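Local coordinates for uncharacterized protein (Escherichia coli O157:H7, PDB 4ZV9) that is of unknown function but, as a dienelactone hydrolase family member with an alpha/beta-hydrolase fold, probably hydrolyses an ester-like bond in a small substrate, at residues Y19-P22 with E27-G30; V45-E50 with P56-V61; I71-D76 with F108-F113; L78-G83 with Q96-T101. All coordinates share one frame; numbering follows the deposited sequence.

Interaction 1 (Y19-P22 with E27-G30); sequences YPSP and EVRG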
loop_
_atom_site.group_PDB
_atom_site.type_symbol
_atom_site.label_atom_id
_atom_site.label_comp_id
_atom_site.label_asym_id
_atom_site.label_seq_id
_atom_site.Cartn_x
_atom_site.Cartn_y
_atom_site.Cartn_z
ATOM N N TYR A 19 7.751 -15.290 -2.169
ATOM C CA TYR A 19 7.426 -15.581 -0.773
ATOM C C TYR A 19 6.183 -16.471 -0.750
ATOM O O TYR A 19 5.422 -16.488 -1.719
ATOM C CB TYR A 19 7.207 -14.274 0.005
ATOM C CG TYR A 19 5.990 -13.499 -0.433
ATOM C CD1 TYR A 19 6.060 -12.561 -1.460
ATOM C CD2 TYR A 19 4.753 -13.722 0.163
ATOM C CE1 TYR A 19 4.933 -11.856 -1.861
ATOM C CE2 TYR A 19 3.628 -13.021 -0.239
ATOM C CZ TYR A 19 3.725 -12.090 -1.246
ATOM O OH TYR A 19 2.604 -11.423 -1.658
ATOM N N PRO A 20 5.970 -17.215 0.339
ATOM C CA PRO A 20 4.823 -18.108 0.367
ATOM C C PRO A 20 3.492 -17.449 0.715
ATOM O O PRO A 20 3.418 -16.590 1.605
ATOM C CB PRO A 20 5.216 -19.145 1.427
ATOM C CG PRO A 20 6.102 -18.398 2.359
ATOM C CD PRO A 20 6.817 -17.358 1.538
ATOM N N SER A 21 2.446 -17.881 0.019
ATOM C CA SER A 21 1.077 -17.437 0.274
ATOM C C SER A 21 0.213 -18.692 0.206
ATOM O O SER A 21 -0.447 -18.942 -0.809
ATOM C CB SER A 21 0.644 -16.403 -0.762
ATOM O OG SER A 21 -0.683 -15.961 -0.522
ATOM N N PRO A 22 0.211 -19.489 1.289
ATOM C CA PRO A 22 -0.513 -20.774 1.301
ATOM C C PRO A 22 -2.017 -20.683 1.074
ATOM O O PRO A 22 -2.618 -21.648 0.607
ATOM C CB PRO A 22 -0.190 -21.368 2.684
ATOM C CG PRO A 22 0.289 -20.232 3.516
ATOM C CD PRO A 22 0.834 -19.190 2.591
ATOM N N GLU A 27 3.559 -19.644 -4.254
ATOM C CA GLU A 27 4.807 -18.889 -4.236
ATOM C C GLU A 27 4.600 -17.631 -5.049
ATOM O O GLU A 27 4.558 -17.705 -6.266
ATOM C CB GLU A 27 5.976 -19.680 -4.836
ATOM C CG GLU A 27 6.480 -20.866 -4.022
ATOM C CD GLU A 27 6.828 -20.496 -2.589
ATOM O OE1 GLU A 27 7.609 -19.547 -2.373
ATOM O OE2 GLU A 27 6.320 -21.157 -1.670
ATOM N N VAL A 28 4.544 -16.484 -4.375
ATOM C CA VAL A 28 4.237 -15.217 -5.007
ATOM C C VAL A 28 5.483 -14.338 -5.210
ATOM O O VAL A 28 6.296 -14.171 -4.306
ATOM C CB VAL A 28 3.231 -14.428 -4.162
ATOM C CG1 VAL A 28 2.871 -13.101 -4.818
ATOM C CG2 VAL A 28 1.969 -15.258 -3.934
ATOM N N ARG A 29 5.590 -13.760 -6.399
ATOM C CA ARG A 29 6.692 -12.872 -6.744
ATOM C C ARG A 29 6.419 -11.476 -6.200
ATOM O O ARG A 29 5.280 -11.001 -6.242
ATOM C CB ARG A 29 6.799 -12.822 -8.259
ATOM C CG ARG A 29 7.701 -11.753 -8.860
ATOM C CD ARG A 29 7.716 -11.919 -10.374
ATOM N NE ARG A 29 8.293 -10.789 -11.104
ATOM C CZ ARG A 29 9.562 -10.712 -11.513
ATOM N NH1 ARG A 29 10.433 -11.668 -11.238
ATOM N NH2 ARG A 29 9.965 -9.649 -12.193
ATOM N N GLY A 30 7.461 -10.823 -5.704
ATOM C CA GLY A 30 7.365 -9.465 -5.205
ATOM C C GLY A 30 8.648 -8.678 -5.445
ATOM O O GLY A 30 9.722 -9.263 -5.593
#
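The aromatic ring of Tyr19 lies between Val28 on one face and Ala110 of helix 100-116 on the other. Val28 CB stands 4.0 Å from the centroid of the Tyr19 ring, displaced toward its rim yet still above the face, which makes a CH-pi contact. The CG1 methyl of Val28 extends along the same face to reach Tyr19 OH at 3.6 Å, while Tyr19 CD1, nearer the backbone, comes within 3.3 Å of the Val28 carbonyl O. What folds the ring over its strand partner is the first torsion of Tyr19 (chi1 67°), which sets CG between the backbone N and the carbonyl carbon; the two side chains consequently lie alongside each other and point the same way. The second branch of Val28 works on a different neighbour, with CG2 3.6 Å from Ser21 CB.

Beneath these side chains, Tyr19 and Val28 form an antiparallel hydrogen-bonded pair. Val28 N donates to Tyr19 O at 2.8 Å with an N-H...O angle of 167°, and the return bond from Tyr19 N to Val28 O is equally short but more bent, at 149°. Pro20 and Glu27 make the next, non-hydrogen-bonded pair on the reverse face of the sheet, where the Glu27 chain bends back to bring OE2 within 3.9 Å of Pro20 CB.

The contact closes the beta hairpin of strands 12-21 and 28-35 at the border of the main sheet. Helix 100-116 covers the Tyr19 face, and its Asp106 accepts from Tyr19 OH through the backbone O and pairs with Ser21 OG through OD1.

Interaction 2 (V45-E50 with P56-V61); sequences VVVVHE and PYIEDV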
loop_
_atom_site.group_PDB
_atom_site.type_symbol
_atom_site.label_atom_id
_atom_site.label_comp_id
_atom_site.label_asym_id
_atom_site.label_seq_id
_atom_site.Cartn_x
_atom_site.Cartn_y
_atom_site.Cartn_z
ATOM N N VAL A 45 7.379 -2.049 5.170
ATOM C CA VAL A 45 6.127 -1.546 4.638
ATOM C C VAL A 45 5.742 -2.388 3.448
ATOM O O VAL A 45 6.567 -2.613 2.542
ATOM C CB VAL A 45 6.254 -0.094 4.180
ATOM C CG1 VAL A 45 4.965 0.374 3.520
ATOM C CG2 VAL A 45 6.619 0.803 5.352
ATOM N N VAL A 46 4.511 -2.894 3.457
ATOM C CA VAL A 46 3.983 -3.602 2.301
ATOM C C VAL A 46 3.302 -2.526 1.436
ATOM O O VAL A 46 2.521 -1.720 1.939
ATOM C CB VAL A 46 2.989 -4.710 2.697
ATOM C CG1 VAL A 46 2.256 -5.268 1.482
ATOM C CG2 VAL A 46 3.728 -5.820 3.427
ATOM N N VAL A 47 3.600 -2.528 0.143
ATOM C CA VAL A 47 3.021 -1.577 -0.790
ATOM C C VAL A 47 2.096 -2.331 -1.738
ATOM O O VAL A 47 2.533 -3.227 -2.457
ATOM C CB VAL A 47 4.119 -0.859 -1.578
ATOM C CG1 VAL A 47 3.517 0.097 -2.603
ATOM C CG2 VAL A 47 5.042 -0.115 -0.640
ATOM N N VAL A 48 0.823 -1.964 -1.752
ATOM C CA VAL A 48 -0.166 -2.658 -2.558
ATOM C C VAL A 48 -0.528 -1.846 -3.788
ATOM O O VAL A 48 -0.932 -0.677 -3.691
ATOM C CB VAL A 48 -1.454 -2.937 -1.770
ATOM C CG1 VAL A 48 -2.395 -3.811 -2.592
ATOM C CG2 VAL A 48 -1.138 -3.591 -0.435
ATOM N N HIS A 49 -0.437 -2.485 -4.949
ATOM C CA HIS A 49 -0.729 -1.807 -6.216
ATOM C C HIS A 49 -2.210 -1.500 -6.447
ATOM O O HIS A 49 -3.069 -1.760 -5.587
ATOM C CB HIS A 49 -0.156 -2.613 -7.403
ATOM C CG HIS A 49 -0.646 -4.035 -7.494
ATOM N ND1 HIS A 49 -1.952 -4.357 -7.799
ATOM C CD2 HIS A 49 0.017 -5.214 -7.415
ATOM C CE1 HIS A 49 -2.080 -5.672 -7.879
ATOM N NE2 HIS A 49 -0.900 -6.216 -7.653
ATOM N N GLU A 50 -2.501 -0.910 -7.611
ATOM C CA GLU A 50 -3.853 -0.527 -7.986
ATOM C C GLU A 50 -4.580 -1.723 -8.642
ATOM O O GLU A 50 -4.301 -2.891 -8.312
ATOM C CB GLU A 50 -3.781 0.740 -8.883
ATOM C CG GLU A 50 -3.098 1.935 -8.205
ATOM C CD GLU A 50 -2.873 3.142 -9.126
ATOM O OE1 GLU A 50 -2.313 2.960 -10.213
ATOM O OE2 GLU A 50 -3.193 4.289 -8.741
ATOM N N PRO A 56 5.315 -0.069 -13.394
ATOM C CA PRO A 56 6.477 0.736 -12.988
ATOM C C PRO A 56 6.230 1.835 -11.936
ATOM O O PRO A 56 7.156 2.175 -11.195
ATOM C CB PRO A 56 6.973 1.318 -14.307
ATOM C CG PRO A 56 6.583 0.281 -15.319
ATOM C CD PRO A 56 5.220 -0.191 -14.857
ATOM N N TYR A 57 5.029 2.403 -11.900
ATOM C CA TYR A 57 4.693 3.419 -10.898
ATOM C C TYR A 57 4.774 2.855 -9.500
ATOM O O TYR A 57 5.433 3.427 -8.636
ATOM C CB TYR A 57 3.297 3.988 -11.159
ATOM C CG TYR A 57 2.606 4.608 -9.952
ATOM C CD1 TYR A 57 3.107 5.758 -9.338
ATOM C CD2 TYR A 57 1.419 4.066 -9.465
ATOM C CE1 TYR A 57 2.445 6.345 -8.258
ATOM C CE2 TYR A 57 0.758 4.633 -8.398
ATOM C CZ TYR A 57 1.266 5.775 -7.792
ATOM O OH TYR A 57 0.583 6.330 -6.713
ATOM N N ILE A 58 4.174 1.691 -9.283
ATOM C CA ILE A 58 4.219 1.065 -7.961
ATOM C C ILE A 58 5.641 0.644 -7.577
ATOM O O ILE A 58 6.043 0.758 -6.414
ATOM C CB ILE A 58 3.257 -0.134 -7.873
ATOM C CG1 ILE A 58 1.822 0.348 -8.084
ATOM C CG2 ILE A 58 3.413 -0.842 -6.529
ATOM C CD1 ILE A 58 1.306 1.295 -6.996
ATOM N N GLU A 59 6.403 0.140 -8.538
ATOM C CA GLU A 59 7.800 -0.208 -8.264
ATOM C C GLU A 59 8.574 1.039 -7.827
ATOM O O GLU A 59 9.398 0.990 -6.902
ATOM C CB GLU A 59 8.450 -0.889 -9.477
ATOM C CG GLU A 59 7.884 -2.279 -9.726
ATOM C CD GLU A 59 8.581 -3.021 -10.869
ATOM O OE1 GLU A 59 9.100 -2.348 -11.764
ATOM O OE2 GLU A 59 8.573 -4.266 -10.868
ATOM N N ASP A 60 8.307 2.167 -8.480
ATOM C CA ASP A 60 8.948 3.420 -8.081
ATOM C C ASP A 60 8.536 3.785 -6.642
ATOM O O ASP A 60 9.367 4.206 -5.849
ATOM C CB ASP A 60 8.582 4.549 -9.028
ATOM C CG ASP A 60 9.469 5.762 -8.838
ATOM O OD1 ASP A 60 10.709 5.631 -8.981
ATOM O OD2 ASP A 60 8.939 6.848 -8.606
ATOM N N VAL A 61 7.255 3.622 -6.310
ATOM C CA VAL A 61 6.797 3.948 -4.961
ATOM C C VAL A 61 7.553 3.103 -3.930
ATOM O O VAL A 61 7.944 3.609 -2.879
ATOM C CB VAL A 61 5.273 3.798 -4.821
ATOM C CG1 VAL A 61 4.843 3.930 -3.365
ATOM C CG2 VAL A 61 4.584 4.848 -5.672
HETATM O O HOH W 1 -2.281 6.205 -7.197
#
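Strand 42-48 and helix 56-67 are the first two elements of a beta-alpha-beta unit, and Val47 and Ile58 meet where the helix lies back over the strand, at 164° to it. Val47 CG1 is the shared apolar point: Ile58 CG2 lies 4.0 Å from it, the two side chains passing one another head to tail, and Val61 CG1, one helical turn further on, approaches to 4.1 Å. The tightest packing comes just beyond the strand, with Ile58 CG1 3.6 Å from His49 CB. The first torsion of Ile58 (chi1 -62°) sends CG1 toward His49 and leaves CG2 for Val47, which lets one isoleucine wedge against both.

The imidazole of His49 turns away from the helix. Its ND1 donates to Glu50 O at 2.8 Å, with the acceptor in the ring plane, and NE2 is bonded to Gly77 N, so both nitrogens fix the ring's rotation. Glu50 instead extends across Tyr57 at about a right angle, their flat groups inclined by 49°. A water joins the two, donating to Glu50 OE2 at 2.6 Å and lying 2.9 Å from Tyr57 OH; Arg52 forms a salt bridge with Glu50 OE1, and His211 ND1 bonds to Tyr57 OH.

Strand 42-48 runs through the interior of the sheet between strands 71-75 and 123-128. Helix 100-116 packs on Val46 and Val48, whereas helix 220-237 lies beside helix 56-67, touching Val45 and Val61.

Interaction 3 (I71-D76 with F108-F113); sequences IALAPD and FAAIEF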
loop_
_atom_site.group_PDB
_atom_site.type_symbol
_atom_site.label_atom_id
_atom_site.label_comp_id
_atom_site.label_asym_id
_atom_site.label_seq_id
_atom_site.Cartn_x
_atom_site.Cartn_y
_atom_site.Cartn_z
ATOM N N ILE A 71 12.170 -1.103 4.691
ATOM C CA ILE A 71 12.197 -2.221 3.733
ATOM C C ILE A 71 10.811 -2.261 3.114
ATOM O O ILE A 71 9.832 -2.385 3.829
ATOM C CB ILE A 71 12.484 -3.587 4.386
ATOM C CG1 ILE A 71 13.870 -3.568 5.034
ATOM C CG2 ILE A 71 12.440 -4.681 3.319
ATOM C CD1 ILE A 71 14.151 -4.754 5.930
ATOM N N ALA A 72 10.733 -2.168 1.789
ATOM C CA ALA A 72 9.457 -2.170 1.102
ATOM C C ALA A 72 9.278 -3.445 0.289
ATOM O O ALA A 72 10.208 -3.898 -0.382
ATOM C CB ALA A 72 9.367 -0.952 0.197
ATOM N N LEU A 73 8.092 -4.034 0.375
ATOM C CA LEU A 73 7.753 -5.200 -0.425
ATOM C C LEU A 73 6.458 -4.918 -1.168
ATOM O O LEU A 73 5.435 -4.617 -0.544
ATOM C CB LEU A 73 7.590 -6.432 0.436
ATOM C CG LEU A 73 7.102 -7.689 -0.290
ATOM C CD1 LEU A 73 8.024 -8.108 -1.438
ATOM C CD2 LEU A 73 6.971 -8.833 0.689
ATOM N N ALA A 74 6.518 -4.974 -2.495
ATOM C CA ALA A 74 5.366 -4.758 -3.369
ATOM C C ALA A 74 5.070 -6.050 -4.118
ATOM O O ALA A 74 5.759 -6.370 -5.094
ATOM C CB ALA A 74 5.658 -3.632 -4.356
ATOM N N PRO A 75 4.076 -6.828 -3.653
ATOM C CA PRO A 75 3.777 -8.078 -4.345
ATOM C C PRO A 75 3.200 -7.877 -5.745
ATOM O O PRO A 75 2.608 -6.827 -6.029
ATOM C CB PRO A 75 2.730 -8.739 -3.424
ATOM C CG PRO A 75 2.945 -8.138 -2.094
ATOM C CD PRO A 75 3.330 -6.711 -2.392
ATOM N N ASP A 76 3.318 -8.905 -6.582
ATOM C CA ASP A 76 2.710 -8.901 -7.901
ATOM C C ASP A 76 1.419 -9.732 -7.915
ATOM O O ASP A 76 1.436 -10.979 -7.944
ATOM C CB ASP A 76 3.672 -9.444 -8.956
ATOM C CG ASP A 76 3.159 -9.236 -10.372
ATOM O OD1 ASP A 76 2.041 -8.692 -10.561
ATOM O OD2 ASP A 76 3.891 -9.630 -11.290
ATOM N N PHE A 108 -1.893 -10.127 2.365
ATOM C CA PHE A 108 -1.867 -10.473 3.787
ATOM C C PHE A 108 -0.630 -11.330 4.080
ATOM O O PHE A 108 0.070 -11.097 5.062
ATOM C CB PHE A 108 -3.155 -11.212 4.178
ATOM C CG PHE A 108 -4.380 -10.325 4.303
ATOM C CD1 PHE A 108 -4.367 -8.991 3.911
ATOM C CD2 PHE A 108 -5.585 -10.871 4.714
ATOM C CE1 PHE A 108 -5.514 -8.199 4.004
ATOM C CE2 PHE A 108 -6.734 -10.085 4.821
ATOM C CZ PHE A 108 -6.698 -8.750 4.451
ATOM N N ALA A 109 -0.332 -12.279 3.192
ATOM C CA ALA A 109 0.839 -13.141 3.346
ATOM C C ALA A 109 2.147 -12.324 3.273
ATOM O O ALA A 109 3.129 -12.660 3.918
ATOM C CB ALA A 109 0.843 -14.225 2.287
ATOM N N ALA A 110 2.149 -11.253 2.486
ATOM C CA ALA A 110 3.315 -10.377 2.396
ATOM C C ALA A 110 3.553 -9.667 3.747
ATOM O O ALA A 110 4.706 -9.510 4.177
ATOM C CB ALA A 110 3.133 -9.351 1.304
ATOM N N ILE A 111 2.480 -9.282 4.422
ATOM C CA ILE A 111 2.599 -8.692 5.760
ATOM C C ILE A 111 3.283 -9.700 6.694
ATOM O O ILE A 111 4.227 -9.369 7.426
ATOM C CB ILE A 111 1.234 -8.299 6.352
ATOM C CG1 ILE A 111 0.617 -7.156 5.553
ATOM C CG2 ILE A 111 1.377 -7.879 7.830
ATOM C CD1 ILE A 111 -0.844 -6.861 5.886
ATOM N N GLU A 112 2.804 -10.932 6.670
ATOM C CA GLU A 112 3.344 -11.963 7.551
ATOM C C GLU A 112 4.807 -12.270 7.246
ATOM O O GLU A 112 5.596 -12.465 8.157
ATOM C CB GLU A 112 2.468 -13.233 7.510
ATOM C CG GLU A 112 1.051 -13.000 8.024
ATOM C CD GLU A 112 0.198 -14.258 8.065
ATOM O OE1 GLU A 112 0.772 -15.387 8.050
ATOM O OE2 GLU A 112 -1.052 -14.099 8.118
ATOM N N PHE A 113 5.141 -12.324 5.963
ATOM C CA PHE A 113 6.490 -12.572 5.527
ATOM C C PHE A 113 7.423 -11.458 6.009
ATOM O O PHE A 113 8.519 -11.741 6.489
ATOM C CB PHE A 113 6.536 -12.696 3.993
ATOM C CG PHE A 113 7.910 -12.984 3.436
ATOM C CD1 PHE A 113 8.451 -14.252 3.505
ATOM C CD2 PHE A 113 8.639 -11.985 2.819
ATOM C CE1 PHE A 113 9.718 -14.514 2.994
ATOM C CE2 PHE A 113 9.903 -12.238 2.298
ATOM C CZ PHE A 113 10.439 -13.502 2.378
#
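Pro75 and Ala110 make the close part of this contact: the ring atom CG of Pro75 sits 3.6 Å from Ala110 CB. A methyl group is all that the helix presents here, which lets its backbone come near the end of the strand, with the CA atoms of Pro75 and Ala110 7.1 Å apart. The same methyl is approached from a second direction by Leu73, whose CD2 lies 3.9 Å away. Ala110 CB thus packs against two residues that project from the same face of strand 71-75.

Packing slackens one turn along the helix. Phe113, partly exposed, meets the strand through a single corner of its ring, CD2, at 4.2 Å from Leu73 CD2, and the two side chains cross at about a right angle. In Leu73, a CG opposite the backbone N (chi1 174°), together with a chi2 of 58°, places CD2 within reach of both helix residues. Met114, next along the same helix, also touches Leu73; from strand 12-21, Tyr19 touches Pro75 and Ala110, and Ile17 touches Phe113.

Every touching pair between 71-76 and 108-113 is carbon against carbon. Cohesion between these segments therefore depends on shape and on the exclusion of water, and no directional bond between them fixes the register. Backbone polar groups find partners within each element or sheet instead, as Phe113 N does with Ala109 O and Leu73 with Val45 and Val47.

Interaction 4 (L78-G83 with Q96-T101); sequences LNSVGG and QQVDPT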
loop_
_atom_site.group_PDB
_atom_site.type_symbol
_atom_site.label_atom_id
_atom_site.label_comp_id
_atom_site.label_asym_id
_atom_site.label_seq_id
_atom_site.Cartn_x
_atom_site.Cartn_y
_atom_site.Cartn_z
ATOM N N LEU A 78 -0.587 -10.153 -10.260
ATOM C CA LEU A 78 -0.795 -10.848 -11.525
ATOM C C LEU A 78 0.155 -12.015 -11.707
ATOM O O LEU A 78 0.240 -12.575 -12.799
ATOM C CB LEU A 78 -0.642 -9.874 -12.690
ATOM C CG LEU A 78 -1.660 -8.731 -12.714
ATOM C CD1 LEU A 78 -1.464 -7.882 -13.966
ATOM C CD2 LEU A 78 -3.094 -9.269 -12.658
ATOM N N ASN A 79 0.843 -12.420 -10.642
ATOM C CA ASN A 79 1.842 -13.476 -10.780
ATOM C C ASN A 79 1.272 -14.801 -11.259
ATOM O O ASN A 79 1.965 -15.564 -11.929
ATOM C CB ASN A 79 2.615 -13.672 -9.488
ATOM C CG ASN A 79 3.866 -14.519 -9.686
ATOM O OD1 ASN A 79 4.645 -14.308 -10.629
ATOM N ND2 ASN A 79 4.081 -15.450 -8.793
ATOM N N SER A 80 0.006 -15.072 -10.948
ATOM C CA SER A 80 -0.620 -16.326 -11.357
ATOM C C SER A 80 -1.040 -16.345 -12.835
ATOM O O SER A 80 -1.412 -17.393 -13.346
ATOM C CB SER A 80 -1.857 -16.617 -10.493
ATOM O OG SER A 80 -2.867 -15.631 -10.652
ATOM N N VAL A 81 -1.043 -15.185 -13.491
ATOM C CA VAL A 81 -1.469 -15.086 -14.885
ATOM C C VAL A 81 -0.390 -14.428 -15.757
ATOM O O VAL A 81 -0.707 -13.693 -16.694
ATOM C CB VAL A 81 -2.841 -14.361 -15.018
ATOM C CG1 VAL A 81 -3.977 -15.227 -14.465
ATOM C CG2 VAL A 81 -2.842 -13.005 -14.317
ATOM N N GLY A 82 0.879 -14.666 -15.405
ATOM C CA GLY A 82 2.027 -14.186 -16.175
ATOM C C GLY A 82 2.706 -12.886 -15.771
ATOM O O GLY A 82 3.660 -12.463 -16.429
ATOM N N GLY A 83 2.193 -12.206 -14.756
ATOM C CA GLY A 83 2.774 -10.937 -14.315
ATOM C C GLY A 83 2.247 -9.730 -15.057
ATOM O O GLY A 83 1.506 -9.874 -16.039
ATOM N N GLN A 96 -8.934 -8.659 -13.077
ATOM C CA GLN A 96 -10.336 -9.070 -12.937
ATOM C C GLN A 96 -10.552 -10.583 -12.957
ATOM O O GLN A 96 -11.503 -11.072 -12.368
ATOM C CB GLN A 96 -11.174 -8.492 -14.072
ATOM C CG GLN A 96 -11.483 -7.027 -13.926
ATOM C CD GLN A 96 -12.292 -6.502 -15.093
ATOM O OE1 GLN A 96 -12.356 -7.124 -16.166
ATOM N NE2 GLN A 96 -12.890 -5.333 -14.907
ATOM N N GLN A 97 -9.663 -11.309 -13.621
ATOM C CA GLN A 97 -9.766 -12.756 -13.728
ATOM C C GLN A 97 -9.180 -13.469 -12.511
ATOM O O GLN A 97 -9.391 -14.659 -12.348
ATOM C CB GLN A 97 -9.031 -13.252 -14.976
ATOM C CG GLN A 97 -9.489 -12.653 -16.304
ATOM C CD GLN A 97 -8.507 -12.913 -17.455
ATOM O OE1 GLN A 97 -7.538 -13.672 -17.318
ATOM N NE2 GLN A 97 -8.767 -12.287 -18.607
ATOM N N VAL A 98 -8.429 -12.765 -11.677
ATOM C CA VAL A 98 -7.795 -13.384 -10.519
ATOM C C VAL A 98 -8.822 -13.495 -9.383
ATOM O O VAL A 98 -9.592 -12.565 -9.148
ATOM C CB VAL A 98 -6.568 -12.561 -10.046
ATOM C CG1 VAL A 98 -5.917 -13.188 -8.812
ATOM C CG2 VAL A 98 -5.526 -12.452 -11.155
ATOM N N ASP A 99 -8.832 -14.630 -8.699
ATOM C CA ASP A 99 -9.767 -14.824 -7.586
ATOM C C ASP A 99 -9.527 -13.731 -6.529
ATOM O O ASP A 99 -8.419 -13.600 -6.031
ATOM C CB ASP A 99 -9.589 -16.186 -6.940
ATOM C CG ASP A 99 -10.513 -16.365 -5.753
ATOM O OD1 ASP A 99 -11.727 -16.556 -5.972
ATOM O OD2 ASP A 99 -10.025 -16.295 -4.606
ATOM N N PRO A 100 -10.563 -12.936 -6.201
ATOM C CA PRO A 100 -10.374 -11.837 -5.259
ATOM C C PRO A 100 -9.846 -12.222 -3.873
ATOM O O PRO A 100 -8.983 -11.533 -3.343
ATOM C CB PRO A 100 -11.766 -11.226 -5.140
ATOM C CG PRO A 100 -12.453 -11.589 -6.412
ATOM C CD PRO A 100 -11.924 -12.943 -6.775
ATOM N N THR A 101 -10.348 -13.310 -3.307
ATOM C CA THR A 101 -9.913 -13.740 -1.974
ATOM C C THR A 101 -8.450 -14.151 -1.977
ATOM O O THR A 101 -7.714 -13.790 -1.065
ATOM C CB THR A 101 -10.790 -14.903 -1.445
ATOM O OG1 THR A 101 -12.165 -14.494 -1.460
ATOM C CG2 THR A 101 -10.393 -15.302 -0.020
#
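Val98 points its side chain into the turn at 78-83, and one methyl, CG2, meets three residues there. Leu78 reaches it with its CD2 branch, 4.3 Å from Val98 CG2. From further along the turn comes Val81, whose CG2 lies 4.2 Å from the same methyl, the two valines set at a slant to one another. Ser80 adds a third approach, with OG also 4.2 Å from Val98 CG2: a plain van der Waals contact, made possible by a first torsion (chi1 63°) that places the hydroxyl between its backbone N and carbonyl carbon. Each of these approaches is at ordinary van der Waals distance or a little beyond.

The turn that receives Val98 is organised around one carbonyl. Leu78 O accepts from Val81 N at 3.0 Å and from Gly83 N at 2.8 Å, the donors arriving from opposite faces of the carbonyl plane, so one oxygen at the start of the bend holds two later amides. Positive phi angles at Gly82 (96°) and Gly83 then lead the chain out again. Leu94 of helix 88-97 backs Leu78 and Val81, and His25 covers Ser80 and Val98.

On the other segment, Val98 occupies the short link between helices 88-97 and 100-116 and packs that link against the loop after strand 71-75. The next residue, Asp99, is the N-cap of helix 100-116: its OD2 accepts from Lys102 N, three residues on, the classic way for an aspartate side chain to cap a helix start.

Following the chain from the N terminus, interaction 1 closes first, as the hairpin that starts the sheet. Interaction 2 comes next in series, fastening the helix that leads from strand 42-48 to strand 71-75. Interaction 3 then spans the long excursion from strand 71-75 to helix 100-116, and interaction 4 is nested within that loop, tying its start to the approach of the same helix. The sheet joins the set: Val45 N and Val47 N bond to Ile71 O and Leu73 O, and Arg29 O receives Asp76 N. Helix 100-116 covers the face used by interactions 1 and 3, while interaction 2 lies on the other, as in alpha/beta hydrolases.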